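Local coordinates for chromosome partition protein Smc (Pyrococcus yayanosii, PDB 5XEI) that probably binds and hydrolyses ATP and binds DNA to condense and partition chromosomes, acting as a homodimer with globular heads on long coiled coils, at residues T61-L66 against R104-D109; D65-G70 against P75-A80; L233-R238 against E274-E279; N375-F380 against G386-L391; A408-A411 against V415-I418. One frame throughout, in Å; residues are numbered along the deposited sequence.

Contact 1. Residues T61-L66 against R104-D109; sequences TRISDL and RRVYPD
S64 and P108 mark the closest backbone approach, their CA atoms 5.1 Å apart, where the irregular loop 61–66 passes the end of strand 99–106 in the antiparallel sheet of the SMC head, an ABC-type ATPase domain of the P-loop class. No hydrogen bond joins the two segments. The polar-looking meeting is instead one of carbon with oxygen: S64 CB lies 3.4 Å from P108 O, while its hydroxyl stands farther off, OG being 3.9 Å from the same P108 O. On the loop's own side, that OG sits above the middle of one face of the R62 guanidinium. One apolar touch completes the contact, I63 CG2 reaching V106 CG2 at 4.3 Å, a light meeting of branched side chains at the surface. V106 is otherwise backed by F48 of helix 41–49, and its backbone pairs with A80. Beyond the loop, R105 and Y107 brace each other: R105 CG lies over one face of the Y107 ring, toward its rim, and a turn at chi3 (-66°) brings R105 NH2 to Y107 OH, a hydrogen bond of 3.2 Å with an N-H...O angle of 168°, nearly in the guanidinium plane.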
# COMPACT_ATOMS: atom_id res chain seq x y z
N THR A 61 -30.61 -16.44 19.47
CA THR A 61 -31.09 -17.06 18.23
C THR A 61 -31.04 -16.06 17.07
O THR A 61 -30.72 -16.43 15.93
CB THR A 61 -32.50 -17.63 18.42
OG1 THR A 61 -33.49 -16.63 18.13
CG2 THR A 61 -32.70 -18.13 19.85
N ARG A 62 -31.30 -14.78 17.35
CA ARG A 62 -31.30 -13.72 16.36
C ARG A 62 -30.68 -12.49 16.99
O ARG A 62 -30.49 -12.42 18.20
CB ARG A 62 -32.71 -13.42 15.85
CG ARG A 62 -33.48 -14.64 15.41
CD ARG A 62 -34.56 -14.21 14.45
NE ARG A 62 -34.07 -13.02 13.78
CZ ARG A 62 -34.86 -12.11 13.23
NH1 ARG A 62 -36.17 -12.24 13.27
NH2 ARG A 62 -34.32 -11.05 12.64
N ILE A 63 -30.38 -11.50 16.15
CA ILE A 63 -29.76 -10.29 16.68
C ILE A 63 -30.71 -9.59 17.65
O ILE A 63 -30.29 -9.11 18.71
CB ILE A 63 -29.28 -9.37 15.53
CG1 ILE A 63 -28.26 -10.10 14.63
CG2 ILE A 63 -28.62 -8.13 16.10
CD1 ILE A 63 -28.18 -9.59 13.18
N SER A 64 -32.01 -9.58 17.35
CA SER A 64 -32.92 -8.87 18.23
C SER A 64 -33.15 -9.59 19.56
O SER A 64 -33.57 -8.95 20.53
CB SER A 64 -34.25 -8.63 17.51
OG SER A 64 -34.48 -9.63 16.52
N ASP A 65 -32.89 -10.90 19.65
CA ASP A 65 -33.03 -11.62 20.93
C ASP A 65 -31.78 -11.56 21.78
O ASP A 65 -31.41 -12.54 22.44
CB ASP A 65 -33.43 -13.07 20.69
CG ASP A 65 -34.67 -13.21 19.85
OD1 ASP A 65 -35.47 -12.25 19.77
OD2 ASP A 65 -34.86 -14.29 19.26
N LEU A 66 -31.08 -10.44 21.73
CA LEU A 66 -30.21 -9.99 22.80
C LEU A 66 -30.95 -9.07 23.75
O LEU A 66 -30.33 -8.52 24.67
CB LEU A 66 -28.99 -9.25 22.23
CG LEU A 66 -28.10 -10.03 21.28
CD1 LEU A 66 -27.29 -9.10 20.48
CD2 LEU A 66 -27.20 -10.89 22.09
N ARG A 104 -23.26 0.80 22.82
CA ARG A 104 -23.99 0.25 21.68
C ARG A 104 -25.39 -0.14 22.11
O ARG A 104 -25.60 -0.62 23.24
CB ARG A 104 -23.29 -0.96 21.09
CG ARG A 104 -24.07 -1.62 19.97
CD ARG A 104 -23.36 -2.86 19.48
NE ARG A 104 -24.05 -3.46 18.35
CZ ARG A 104 -23.78 -4.67 17.86
NH1 ARG A 104 -22.83 -5.43 18.41
NH2 ARG A 104 -24.46 -5.12 16.82
N ARG A 105 -26.35 0.06 21.22
CA ARG A 105 -27.74 -0.21 21.54
C ARG A 105 -28.42 -0.82 20.34
O ARG A 105 -28.23 -0.37 19.21
CB ARG A 105 -28.45 1.08 21.96
CG ARG A 105 -29.93 0.93 22.14
CD ARG A 105 -30.55 2.29 22.36
NE ARG A 105 -30.09 2.88 23.60
CZ ARG A 105 -30.43 4.10 24.00
NH1 ARG A 105 -29.98 4.56 25.16
NH2 ARG A 105 -31.20 4.86 23.23
N VAL A 106 -29.21 -1.85 20.58
CA VAL A 106 -29.90 -2.57 19.51
C VAL A 106 -31.39 -2.54 19.79
O VAL A 106 -31.82 -2.76 20.93
CB VAL A 106 -29.37 -4.01 19.38
CG1 VAL A 106 -29.40 -4.70 20.74
CG2 VAL A 106 -30.14 -4.80 18.34
N TYR A 107 -32.16 -2.23 18.79
CA TYR A 107 -33.61 -2.13 18.88
C TYR A 107 -34.26 -3.41 18.36
O TYR A 107 -33.62 -4.22 17.68
CB TYR A 107 -34.12 -0.91 18.09
CG TYR A 107 -33.71 0.41 18.71
CD1 TYR A 107 -34.40 0.91 19.80
CD2 TYR A 107 -32.62 1.12 18.24
CE1 TYR A 107 -34.03 2.09 20.40
CE2 TYR A 107 -32.24 2.31 18.84
CZ TYR A 107 -32.97 2.79 19.91
OH TYR A 107 -32.62 3.97 20.54
N PRO A 108 -35.52 -3.65 18.71
CA PRO A 108 -36.17 -4.91 18.31
C PRO A 108 -36.29 -5.11 16.81
O PRO A 108 -36.37 -6.26 16.37
CB PRO A 108 -37.55 -4.79 18.96
CG PRO A 108 -37.32 -3.95 20.16
CD PRO A 108 -36.25 -2.97 19.81
N ASP A 109 -36.29 -4.06 16.01
CA ASP A 109 -36.26 -4.26 14.57
C ASP A 109 -34.85 -4.50 14.02
O ASP A 109 -34.68 -4.42 12.80
CB ASP A 109 -36.88 -3.06 13.84
CG ASP A 109 -36.14 -1.77 14.12
OD1 ASP A 109 -35.03 -1.87 14.68
OD2 ASP A 109 -36.66 -0.68 13.81

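Contact 2. Residues D65-G70 against P75-A80; sequences DLIFAG and PPAKYA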
# COMPACT_ATOMS: atom_id res chain seq x y z
N ASP A 65 -32.89 -10.90 19.65
CA ASP A 65 -33.03 -11.62 20.93
C ASP A 65 -31.78 -11.56 21.78
O ASP A 65 -31.41 -12.54 22.44
CB ASP A 65 -33.43 -13.07 20.69
CG ASP A 65 -34.67 -13.21 19.85
OD1 ASP A 65 -35.47 -12.25 19.77
OD2 ASP A 65 -34.86 -14.29 19.26
N LEU A 66 -31.08 -10.44 21.73
CA LEU A 66 -30.21 -9.99 22.80
C LEU A 66 -30.95 -9.07 23.75
O LEU A 66 -30.33 -8.52 24.67
CB LEU A 66 -28.99 -9.25 22.23
CG LEU A 66 -28.10 -10.03 21.28
CD1 LEU A 66 -27.29 -9.10 20.48
CD2 LEU A 66 -27.20 -10.89 22.09
N ILE A 67 -32.24 -8.85 23.52
CA ILE A 67 -33.02 -7.88 24.28
C ILE A 67 -33.87 -8.63 25.31
O ILE A 67 -34.53 -9.63 24.99
CB ILE A 67 -33.88 -7.01 23.36
CG1 ILE A 67 -33.01 -6.49 22.21
CG2 ILE A 67 -34.44 -5.84 24.13
CD1 ILE A 67 -33.77 -5.83 21.11
N PHE A 68 -33.80 -8.16 26.56
CA PHE A 68 -34.61 -8.68 27.64
C PHE A 68 -36.04 -8.92 27.18
O PHE A 68 -36.77 -7.97 26.84
CB PHE A 68 -34.59 -7.72 28.83
CG PHE A 68 -35.23 -8.26 30.06
CD1 PHE A 68 -34.75 -9.41 30.65
CD2 PHE A 68 -36.31 -7.59 30.65
CE1 PHE A 68 -35.32 -9.92 31.82
CE2 PHE A 68 -36.89 -8.08 31.80
CZ PHE A 68 -36.39 -9.26 32.39
N ALA A 69 -36.43 -10.19 27.11
CA ALA A 69 -37.77 -10.57 26.70
C ALA A 69 -38.79 -10.47 27.84
O ALA A 69 -39.95 -10.82 27.64
CB ALA A 69 -37.74 -11.99 26.13
N GLY A 70 -38.37 -10.01 29.02
CA GLY A 70 -39.24 -9.80 30.15
C GLY A 70 -39.29 -11.02 31.07
O GLY A 70 -39.06 -12.16 30.65
N PRO A 75 -41.13 -5.90 32.96
CA PRO A 75 -41.61 -5.88 31.56
C PRO A 75 -40.48 -6.08 30.57
O PRO A 75 -39.33 -5.75 30.86
CB PRO A 75 -42.18 -4.46 31.43
CG PRO A 75 -41.35 -3.67 32.41
CD PRO A 75 -41.22 -4.57 33.59
N PRO A 76 -40.79 -6.58 29.38
CA PRO A 76 -39.77 -6.68 28.33
C PRO A 76 -39.13 -5.33 28.07
O PRO A 76 -39.76 -4.28 28.23
CB PRO A 76 -40.55 -7.18 27.11
CG PRO A 76 -41.87 -7.70 27.66
CD PRO A 76 -42.15 -6.88 28.87
N ALA A 77 -37.86 -5.35 27.68
CA ALA A 77 -37.15 -4.11 27.47
C ALA A 77 -37.50 -3.51 26.12
O ALA A 77 -37.90 -4.22 25.19
CB ALA A 77 -35.64 -4.33 27.56
N LYS A 78 -37.33 -2.20 26.01
CA LYS A 78 -37.54 -1.56 24.72
C LYS A 78 -36.33 -1.68 23.81
O LYS A 78 -36.45 -1.39 22.61
CB LYS A 78 -37.90 -0.07 24.88
CG LYS A 78 -38.94 0.29 25.95
CD LYS A 78 -40.32 -0.29 25.68
CE LYS A 78 -41.23 -0.16 26.92
NZ LYS A 78 -42.37 -1.16 26.96
N TYR A 79 -35.18 -2.08 24.35
CA TYR A 79 -33.93 -2.25 23.61
C TYR A 79 -32.89 -2.85 24.54
O TYR A 79 -33.08 -2.94 25.76
CB TYR A 79 -33.44 -0.94 23.02
CG TYR A 79 -33.32 0.17 24.03
CD1 TYR A 79 -32.14 0.38 24.72
CD2 TYR A 79 -34.40 1.01 24.31
CE1 TYR A 79 -32.02 1.41 25.65
CE2 TYR A 79 -34.29 2.02 25.24
CZ TYR A 79 -33.10 2.22 25.90
OH TYR A 79 -33.00 3.24 26.82
N ALA A 80 -31.78 -3.28 23.95
CA ALA A 80 -30.64 -3.78 24.69
C ALA A 80 -29.51 -2.78 24.56
O ALA A 80 -29.27 -2.23 23.49
CB ALA A 80 -30.21 -5.16 24.18
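A single hydrogen bond ties F68 to A77: A77 N donates to F68 O over 3.0 Å with an N-H...O angle of 165°, the donor tilted from the carbonyl plane. P75 O supplies a second polar element, coming to the edge of the F68 ring beside CD2 and CE2, with CE2 at 3.5 Å. P75 O accepts a hydrogen bond from N17 ND2, so the ring edge is a packing neighbour and not its polar partner.

The apolar contacts flank the backbone bond. F68 CB rests on A77 CB at 3.8 Å, and I67 spreads its two branches over separate alanines. Its CG2, anti to the backbone N (chi1 of CG1 is -48°), meets A77 CB at 3.9 Å and lies against the carbonyl of Y79; CG1 turns instead to A80 CB, 3.7 Å away. A80 CB also lies beside L66 O. The two runs head in nearly opposite directions, 168° apart, and fold into a hairpin-like loop that leads into strand 80–87 of the ABC-type ATPase head. L66, at its base, has its side chain about 7 Å from that of N41, which is predicted to bind ATP.

At the far end, A69 and G70 close on P76. P76 lays CB and CG against the carbonyl of A69, CG lying 3.7 Å from A69 O. G70 brings its CA to 3.7 Å from P76 CA; a CB there would run into P76 N and into the carbonyl oxygen of A69. Within its own segment, G70 N sits over the centre of one face of the F68 ring.

Contact 3. Residues L233-R238 against E274-E279; sequences LGEIKR and EEKRRE
E274 O, one turn before the arginine that packs on I236, accepts two backbone bonds: R277 N at 3.2 Å and R278 N at 3.1 Å. The carbonyl thus combines a three-residue with a four-residue turn near the end of helix 261–278. R277 bends at chi3 (-76°), which folds its guanidinium back so that one face lies over E274 CA.

Across the contact, R277 uses its aliphatic stem. I236 CG2 meets R277 CG at 4.1 Å, the two side chains crossing at about a right angle. The other branch of I236 turns toward the K276 carbonyl, but CD1 is modelled too near that oxygen for its position to be trusted. No hydrogen bond spans the segments. E235 reaches out extended, and its OE1 touches the chain of K276 at CD, 3.6 Å away, short of the charge: OE1 is 5.5 Å from K276 NZ. That ammonium bends instead to E279 OE2 of its own segment, in a salt bridge whose hydrogen bond is weak, although the E235 carboxylate may still add some attraction. With an alanine at I236, the branch against R277 CG would be gone, which would probably open a gap between the helices and leave the arginine stem freer to turn.

L280, just beyond the second segment, touches both I236 and L233 and adds apolar cover. The helix axes lie 9.6 Å apart at an angle of 146°, an oblique antiparallel helix pair in the SMC arm, consistent with its joint region, where the coiled coil is interrupted.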
# COMPACT_ATOMS: atom_id res chain seq x y z
N LEU A 233 32.07 38.32 -66.73
CA LEU A 233 33.32 39.03 -66.95
C LEU A 233 33.87 38.76 -68.34
O LEU A 233 34.27 39.69 -69.06
CB LEU A 233 34.33 38.64 -65.87
CG LEU A 233 34.00 39.21 -64.49
CD1 LEU A 233 34.91 38.65 -63.40
CD2 LEU A 233 34.11 40.70 -64.55
N GLY A 234 33.87 37.50 -68.76
CA GLY A 234 34.19 37.19 -70.14
C GLY A 234 33.22 37.82 -71.12
O GLY A 234 33.63 38.32 -72.17
N GLU A 235 31.92 37.83 -70.78
CA GLU A 235 30.88 38.32 -71.69
C GLU A 235 31.08 39.78 -72.12
O GLU A 235 30.35 40.23 -73.01
CB GLU A 235 29.48 38.19 -71.06
CG GLU A 235 28.58 37.06 -71.61
CD GLU A 235 27.14 37.10 -71.06
OE1 GLU A 235 26.84 37.97 -70.21
OE2 GLU A 235 26.30 36.26 -71.46
N ILE A 236 32.01 40.52 -71.53
CA ILE A 236 32.29 41.89 -71.94
C ILE A 236 33.65 42.02 -72.61
O ILE A 236 33.81 42.83 -73.52
CB ILE A 236 32.17 42.88 -70.76
CG1 ILE A 236 31.01 42.57 -69.82
CG2 ILE A 236 32.08 44.33 -71.26
CD1 ILE A 236 31.24 43.29 -68.51
N LYS A 237 34.66 41.29 -72.12
CA LYS A 237 35.93 41.22 -72.85
C LYS A 237 35.66 40.96 -74.33
O LYS A 237 36.15 41.67 -75.21
CB LYS A 237 36.85 40.13 -72.26
CG LYS A 237 38.13 39.86 -73.10
CD LYS A 237 37.95 38.81 -74.24
CE LYS A 237 39.04 38.85 -75.34
NZ LYS A 237 39.20 40.15 -76.07
N ARG A 238 34.86 39.92 -74.58
CA ARG A 238 34.44 39.57 -75.93
C ARG A 238 33.69 40.71 -76.60
O ARG A 238 33.99 41.09 -77.74
CB ARG A 238 33.55 38.33 -75.87
CG ARG A 238 34.24 37.15 -75.25
CD ARG A 238 35.47 36.79 -76.03
NE ARG A 238 35.69 35.36 -75.96
CZ ARG A 238 35.04 34.48 -76.72
NH1 ARG A 238 34.15 34.90 -77.61
NH2 ARG A 238 35.29 33.19 -76.58
N GLU A 274 26.94 48.20 -72.35
CA GLU A 274 26.85 49.09 -71.19
C GLU A 274 26.33 48.41 -69.94
O GLU A 274 26.91 48.50 -68.85
CB GLU A 274 25.89 50.25 -71.47
CG GLU A 274 24.70 49.79 -72.29
CD GLU A 274 23.86 50.93 -72.87
OE1 GLU A 274 22.74 51.17 -72.35
OE2 GLU A 274 24.33 51.66 -73.76
N GLU A 275 25.20 47.72 -70.11
CA GLU A 275 24.48 47.27 -68.95
C GLU A 275 25.03 45.93 -68.44
O GLU A 275 25.06 45.71 -67.22
CB GLU A 275 22.99 47.23 -69.29
CG GLU A 275 22.15 47.80 -68.18
CD GLU A 275 21.96 46.77 -67.09
OE1 GLU A 275 22.14 45.58 -67.42
OE2 GLU A 275 21.69 47.13 -65.93
N LYS A 276 25.55 45.07 -69.32
CA LYS A 276 26.28 43.91 -68.82
C LYS A 276 27.66 44.28 -68.25
O LYS A 276 28.42 43.37 -67.93
CB LYS A 276 26.40 42.84 -69.91
CG LYS A 276 25.16 41.90 -70.05
CD LYS A 276 25.04 40.82 -68.95
CE LYS A 276 23.59 40.44 -68.62
NZ LYS A 276 23.21 40.78 -67.21
N ARG A 277 28.01 45.57 -68.11
CA ARG A 277 29.13 46.01 -67.28
C ARG A 277 28.62 46.52 -65.95
O ARG A 277 29.09 46.13 -64.87
CB ARG A 277 29.93 47.17 -67.90
CG ARG A 277 30.00 47.35 -69.37
CD ARG A 277 30.85 48.58 -69.75
NE ARG A 277 30.12 49.75 -69.51
CZ ARG A 277 29.72 50.55 -70.42
NH1 ARG A 277 30.02 50.33 -71.63
NH2 ARG A 277 29.05 51.59 -70.11
N ARG A 278 27.68 47.46 -66.04
CA ARG A 278 27.03 48.01 -64.86
C ARG A 278 26.31 46.93 -64.05
O ARG A 278 26.10 47.10 -62.85
CB ARG A 278 26.07 49.11 -65.32
CG ARG A 278 25.04 49.51 -64.34
CD ARG A 278 23.71 49.54 -65.03
NE ARG A 278 22.73 50.06 -64.11
CZ ARG A 278 21.69 49.37 -63.66
NH1 ARG A 278 21.46 48.12 -64.05
NH2 ARG A 278 20.88 49.95 -62.80
N GLU A 279 25.98 45.81 -64.69
CA GLU A 279 25.35 44.70 -63.99
C GLU A 279 26.21 44.20 -62.83
O GLU A 279 25.68 43.82 -61.78
CB GLU A 279 25.11 43.58 -64.99
CG GLU A 279 23.93 42.68 -64.72
CD GLU A 279 24.39 41.33 -64.23
OE1 GLU A 279 25.54 41.28 -63.79
OE2 GLU A 279 23.63 40.34 -64.33

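Contact 4. Residues N375-F380 against G386-L391; sequences NFSELF and GGSARL
A389 CB lies in the angle between two phenylalanines of the helix, F376 and F380. F376 CE2 comes to 3.7 Å of it, and the methyl stands over one face of the F380 ring in a CH-pi contact, 4.1 Å from the centroid and 21° off the ring normal. Both rings swing out with CG opposite the backbone N (chi1 179° and 175°), which carries them from helix 321–383 down to strand 388–393. This helix-on-sheet packing belongs to the C-terminal half of the SMC head, and A432 and T429 of helix 424–440 close over F376 and F380. Farther along, the L391 and F376 side chains meet at a slant, L391 CG 4.0 Å from F376 CD2. S388 N and the G387 carbonyl carbon lie at the edge of the F380 ring. Replacing F380 with an alanine would probably leave the A389 methyl without its aromatic partner and open a gap beneath the helix beside G387. At the polar margin, S377 OG is 2.9 Å from A389 O, with A373 O also within reach of its single proton. No charged pair crosses the contact: its centre is aromatic and apolar, and the S377 proton may be shared between A389 O and A373 O.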
# COMPACT_ATOMS: atom_id res chain seq x y z
N ASN A 375 8.35 -19.07 24.01
CA ASN A 375 7.33 -18.91 25.05
C ASN A 375 6.37 -20.07 25.05
O ASN A 375 6.09 -20.66 26.10
CB ASN A 375 6.58 -17.61 24.83
CG ASN A 375 7.46 -16.39 25.00
OD1 ASN A 375 8.61 -16.48 25.48
ND2 ASN A 375 6.93 -15.23 24.63
N PHE A 376 5.85 -20.42 23.87
CA PHE A 376 4.85 -21.47 23.78
C PHE A 376 5.35 -22.77 24.39
O PHE A 376 4.65 -23.43 25.16
CB PHE A 376 4.50 -21.69 22.33
CG PHE A 376 3.52 -22.76 22.11
CD1 PHE A 376 2.32 -22.76 22.81
CD2 PHE A 376 3.77 -23.75 21.18
CE1 PHE A 376 1.39 -23.75 22.61
CE2 PHE A 376 2.84 -24.76 20.96
CZ PHE A 376 1.64 -24.76 21.67
N SER A 377 6.59 -23.14 24.05
CA SER A 377 7.20 -24.34 24.59
C SER A 377 7.19 -24.34 26.11
O SER A 377 6.64 -25.25 26.75
CB SER A 377 8.62 -24.44 24.07
OG SER A 377 8.52 -24.77 22.71
N GLU A 378 7.80 -23.31 26.71
CA GLU A 378 7.88 -23.23 28.16
C GLU A 378 6.51 -23.35 28.80
O GLU A 378 6.25 -24.28 29.58
CB GLU A 378 8.56 -21.92 28.57
CG GLU A 378 10.02 -21.89 28.25
CD GLU A 378 10.50 -20.51 27.82
OE1 GLU A 378 11.72 -20.37 27.55
OE2 GLU A 378 9.67 -19.58 27.74
N LEU A 379 5.61 -22.44 28.47
CA LEU A 379 4.29 -22.44 29.10
C LEU A 379 3.57 -23.77 28.94
O LEU A 379 2.89 -24.21 29.88
CB LEU A 379 3.45 -21.27 28.55
CG LEU A 379 4.17 -19.91 28.65
CD1 LEU A 379 3.33 -18.76 28.12
CD2 LEU A 379 4.66 -19.62 30.07
N PHE A 380 3.72 -24.46 27.80
CA PHE A 380 3.04 -25.74 27.68
C PHE A 380 3.67 -26.79 28.58
O PHE A 380 2.97 -27.63 29.16
CB PHE A 380 3.04 -26.23 26.24
CG PHE A 380 2.46 -27.59 26.06
CD1 PHE A 380 1.10 -27.76 25.89
CD2 PHE A 380 3.28 -28.71 26.04
CE1 PHE A 380 0.54 -29.03 25.71
CE2 PHE A 380 2.74 -29.98 25.86
CZ PHE A 380 1.37 -30.15 25.69
N GLY A 386 6.55 -32.10 32.14
CA GLY A 386 7.24 -33.09 31.36
C GLY A 386 6.85 -33.15 29.90
O GLY A 386 7.35 -34.02 29.17
N GLY A 387 5.96 -32.26 29.43
CA GLY A 387 5.57 -32.21 28.04
C GLY A 387 6.27 -31.09 27.28
O GLY A 387 6.95 -30.24 27.86
N SER A 388 6.09 -31.11 25.96
CA SER A 388 6.56 -30.01 25.14
C SER A 388 5.67 -29.89 23.91
O SER A 388 4.76 -30.70 23.68
CB SER A 388 8.03 -30.19 24.74
OG SER A 388 8.50 -29.05 24.02
N ALA A 389 5.94 -28.85 23.12
CA ALA A 389 5.15 -28.54 21.94
C ALA A 389 5.89 -27.50 21.10
O ALA A 389 6.76 -26.79 21.60
CB ALA A 389 3.75 -28.04 22.31
N ARG A 390 5.49 -27.42 19.83
CA ARG A 390 6.24 -26.70 18.82
C ARG A 390 5.31 -25.99 17.85
O ARG A 390 4.36 -26.60 17.34
CB ARG A 390 7.14 -27.65 18.02
CG ARG A 390 8.01 -28.52 18.88
CD ARG A 390 9.50 -28.23 18.70
NE ARG A 390 9.90 -28.00 17.31
CZ ARG A 390 11.12 -27.61 16.95
NH1 ARG A 390 12.06 -27.43 17.87
NH2 ARG A 390 11.42 -27.42 15.67
N LEU A 391 5.59 -24.71 17.60
CA LEU A 391 5.05 -23.99 16.46
C LEU A 391 5.86 -24.32 15.21
O LEU A 391 7.09 -24.40 15.27
CB LEU A 391 5.08 -22.49 16.72
CG LEU A 391 3.95 -21.93 17.57
CD1 LEU A 391 4.37 -20.59 18.11
CD2 LEU A 391 2.69 -21.79 16.72

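Contact 5. Residues A408-A411 against V415-I418; sequences AKPA and VKRI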
# COMPACT_ATOMS: atom_id res chain seq x y z
N ALA A 408 2.00 -30.98 19.74
CA ALA A 408 2.20 -31.09 21.17
C ALA A 408 2.48 -32.52 21.55
O ALA A 408 2.00 -33.46 20.91
CB ALA A 408 0.98 -30.61 21.97
N LYS A 409 3.28 -32.69 22.61
CA LYS A 409 3.53 -34.00 23.20
C LYS A 409 3.35 -33.92 24.71
O LYS A 409 4.22 -33.36 25.41
CB LYS A 409 4.91 -34.53 22.87
CG LYS A 409 5.09 -35.96 23.26
CD LYS A 409 6.54 -36.40 23.08
CE LYS A 409 6.74 -37.89 23.27
NZ LYS A 409 6.29 -38.34 24.60
N PRO A 410 2.24 -34.43 25.25
CA PRO A 410 2.13 -34.59 26.70
C PRO A 410 3.09 -35.67 27.17
O PRO A 410 3.34 -36.64 26.45
CB PRO A 410 0.67 -35.03 26.91
CG PRO A 410 -0.02 -34.82 25.60
CD PRO A 410 1.03 -34.90 24.54
N ALA A 411 3.63 -35.48 28.37
CA ALA A 411 4.52 -36.45 28.99
C ALA A 411 4.06 -37.87 28.69
O ALA A 411 2.88 -38.19 28.83
CB ALA A 411 4.58 -36.23 30.51
N VAL A 415 2.68 -37.70 20.07
CA VAL A 415 2.75 -36.39 19.41
C VAL A 415 1.58 -36.24 18.47
O VAL A 415 1.41 -37.05 17.54
CB VAL A 415 4.08 -36.21 18.66
CG1 VAL A 415 3.90 -35.24 17.51
CG2 VAL A 415 5.17 -35.72 19.60
N LYS A 416 0.76 -35.21 18.68
CA LYS A 416 -0.39 -34.93 17.84
C LYS A 416 -0.37 -33.47 17.40
O LYS A 416 0.04 -32.58 18.15
CB LYS A 416 -1.71 -35.21 18.58
CG LYS A 416 -1.60 -36.05 19.77
CD LYS A 416 -2.89 -36.09 20.56
CE LYS A 416 -2.69 -36.75 21.83
NZ LYS A 416 -1.87 -36.03 22.77
N ARG A 417 -0.84 -33.22 16.19
CA ARG A 417 -1.04 -31.83 15.83
C ARG A 417 -2.38 -31.34 16.37
O ARG A 417 -3.23 -32.14 16.78
CB ARG A 417 -0.97 -31.65 14.32
CG ARG A 417 0.16 -32.45 13.69
CD ARG A 417 -0.33 -33.18 12.47
NE ARG A 417 -0.93 -32.20 11.61
CZ ARG A 417 -1.92 -32.47 10.77
NH1 ARG A 417 -2.41 -33.70 10.71
NH2 ARG A 417 -2.44 -31.50 10.02
N ILE A 418 -2.55 -30.02 16.38
CA ILE A 418 -3.73 -29.43 17.03
C ILE A 418 -5.02 -29.94 16.42
O ILE A 418 -6.03 -30.03 17.11
CB ILE A 418 -3.69 -27.88 17.02
CG1 ILE A 418 -3.21 -27.33 15.66
CG2 ILE A 418 -2.96 -27.35 18.27
CD1 ILE A 418 -4.17 -27.48 14.50
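The peptide planes of A408 and K416 meet edge on in an antiparallel hydrogen-bonded pair: A408 N donates to K416 O at 3.0 Å with the donor tilted from the carbonyl plane, while K416 N returns to A408 O at 3.1 Å, nearly along the C=O axis. V415 CA lies 3.4 Å from A408 O in a CA-H...O contact. The pair closes a beta hairpin between strands 404–409 and 416–417, the latter an outer strand of a three-stranded sheet in the SMC head. Beside it, the P410 ring is met along its CG–CD bond by K416 NZ, which is 3.6 Å from CD and equally far from CG. The lysine crosses the proline at about a right angle, its chain extended until the final bend at chi4 (69°) brings the ammonium round.

The side chains of A408 and K416 point to the same face of the sheet. To the side, V415 CG2, held beside its own backbone N, lies against the stem of K409, 3.5 Å from CB and slightly farther from CG and CD; the two chains cross almost perpendicularly. Neither lysine finds its main polar partner across the contact. K409 NZ is hydrogen-bonded to K413 O in the turn, and K416 NZ makes a salt bridge to E425 of helix 424–440.

The contact thus relies on backbone bonds for its register and on aliphatic chain for its cover, while the E425 carboxylate probably offsets the charge of the K416 ammonium lying beside the proline.

How the contacts relate
Contacts 1 and 2 overlap in the chain at D65 and L66; their centres are 8 Å apart, and they meet where strands 80–87 and 99–106 pair. Contacts 4 and 5 follow late in the chain, centres 10 Å apart, on neighbouring strands of one three-stranded sheet. The two pairs lie in the same head, 42 to 46 Å from each other by their centres, so the early and late parts of the construct build one ATPase domain. Contact 3 comes between them in sequence but lies 119 to 126 Å away by centres, on the coiled-coil arm; in this construct the outer arm and hinge are absent, and a short link joins the outgoing and returning pieces.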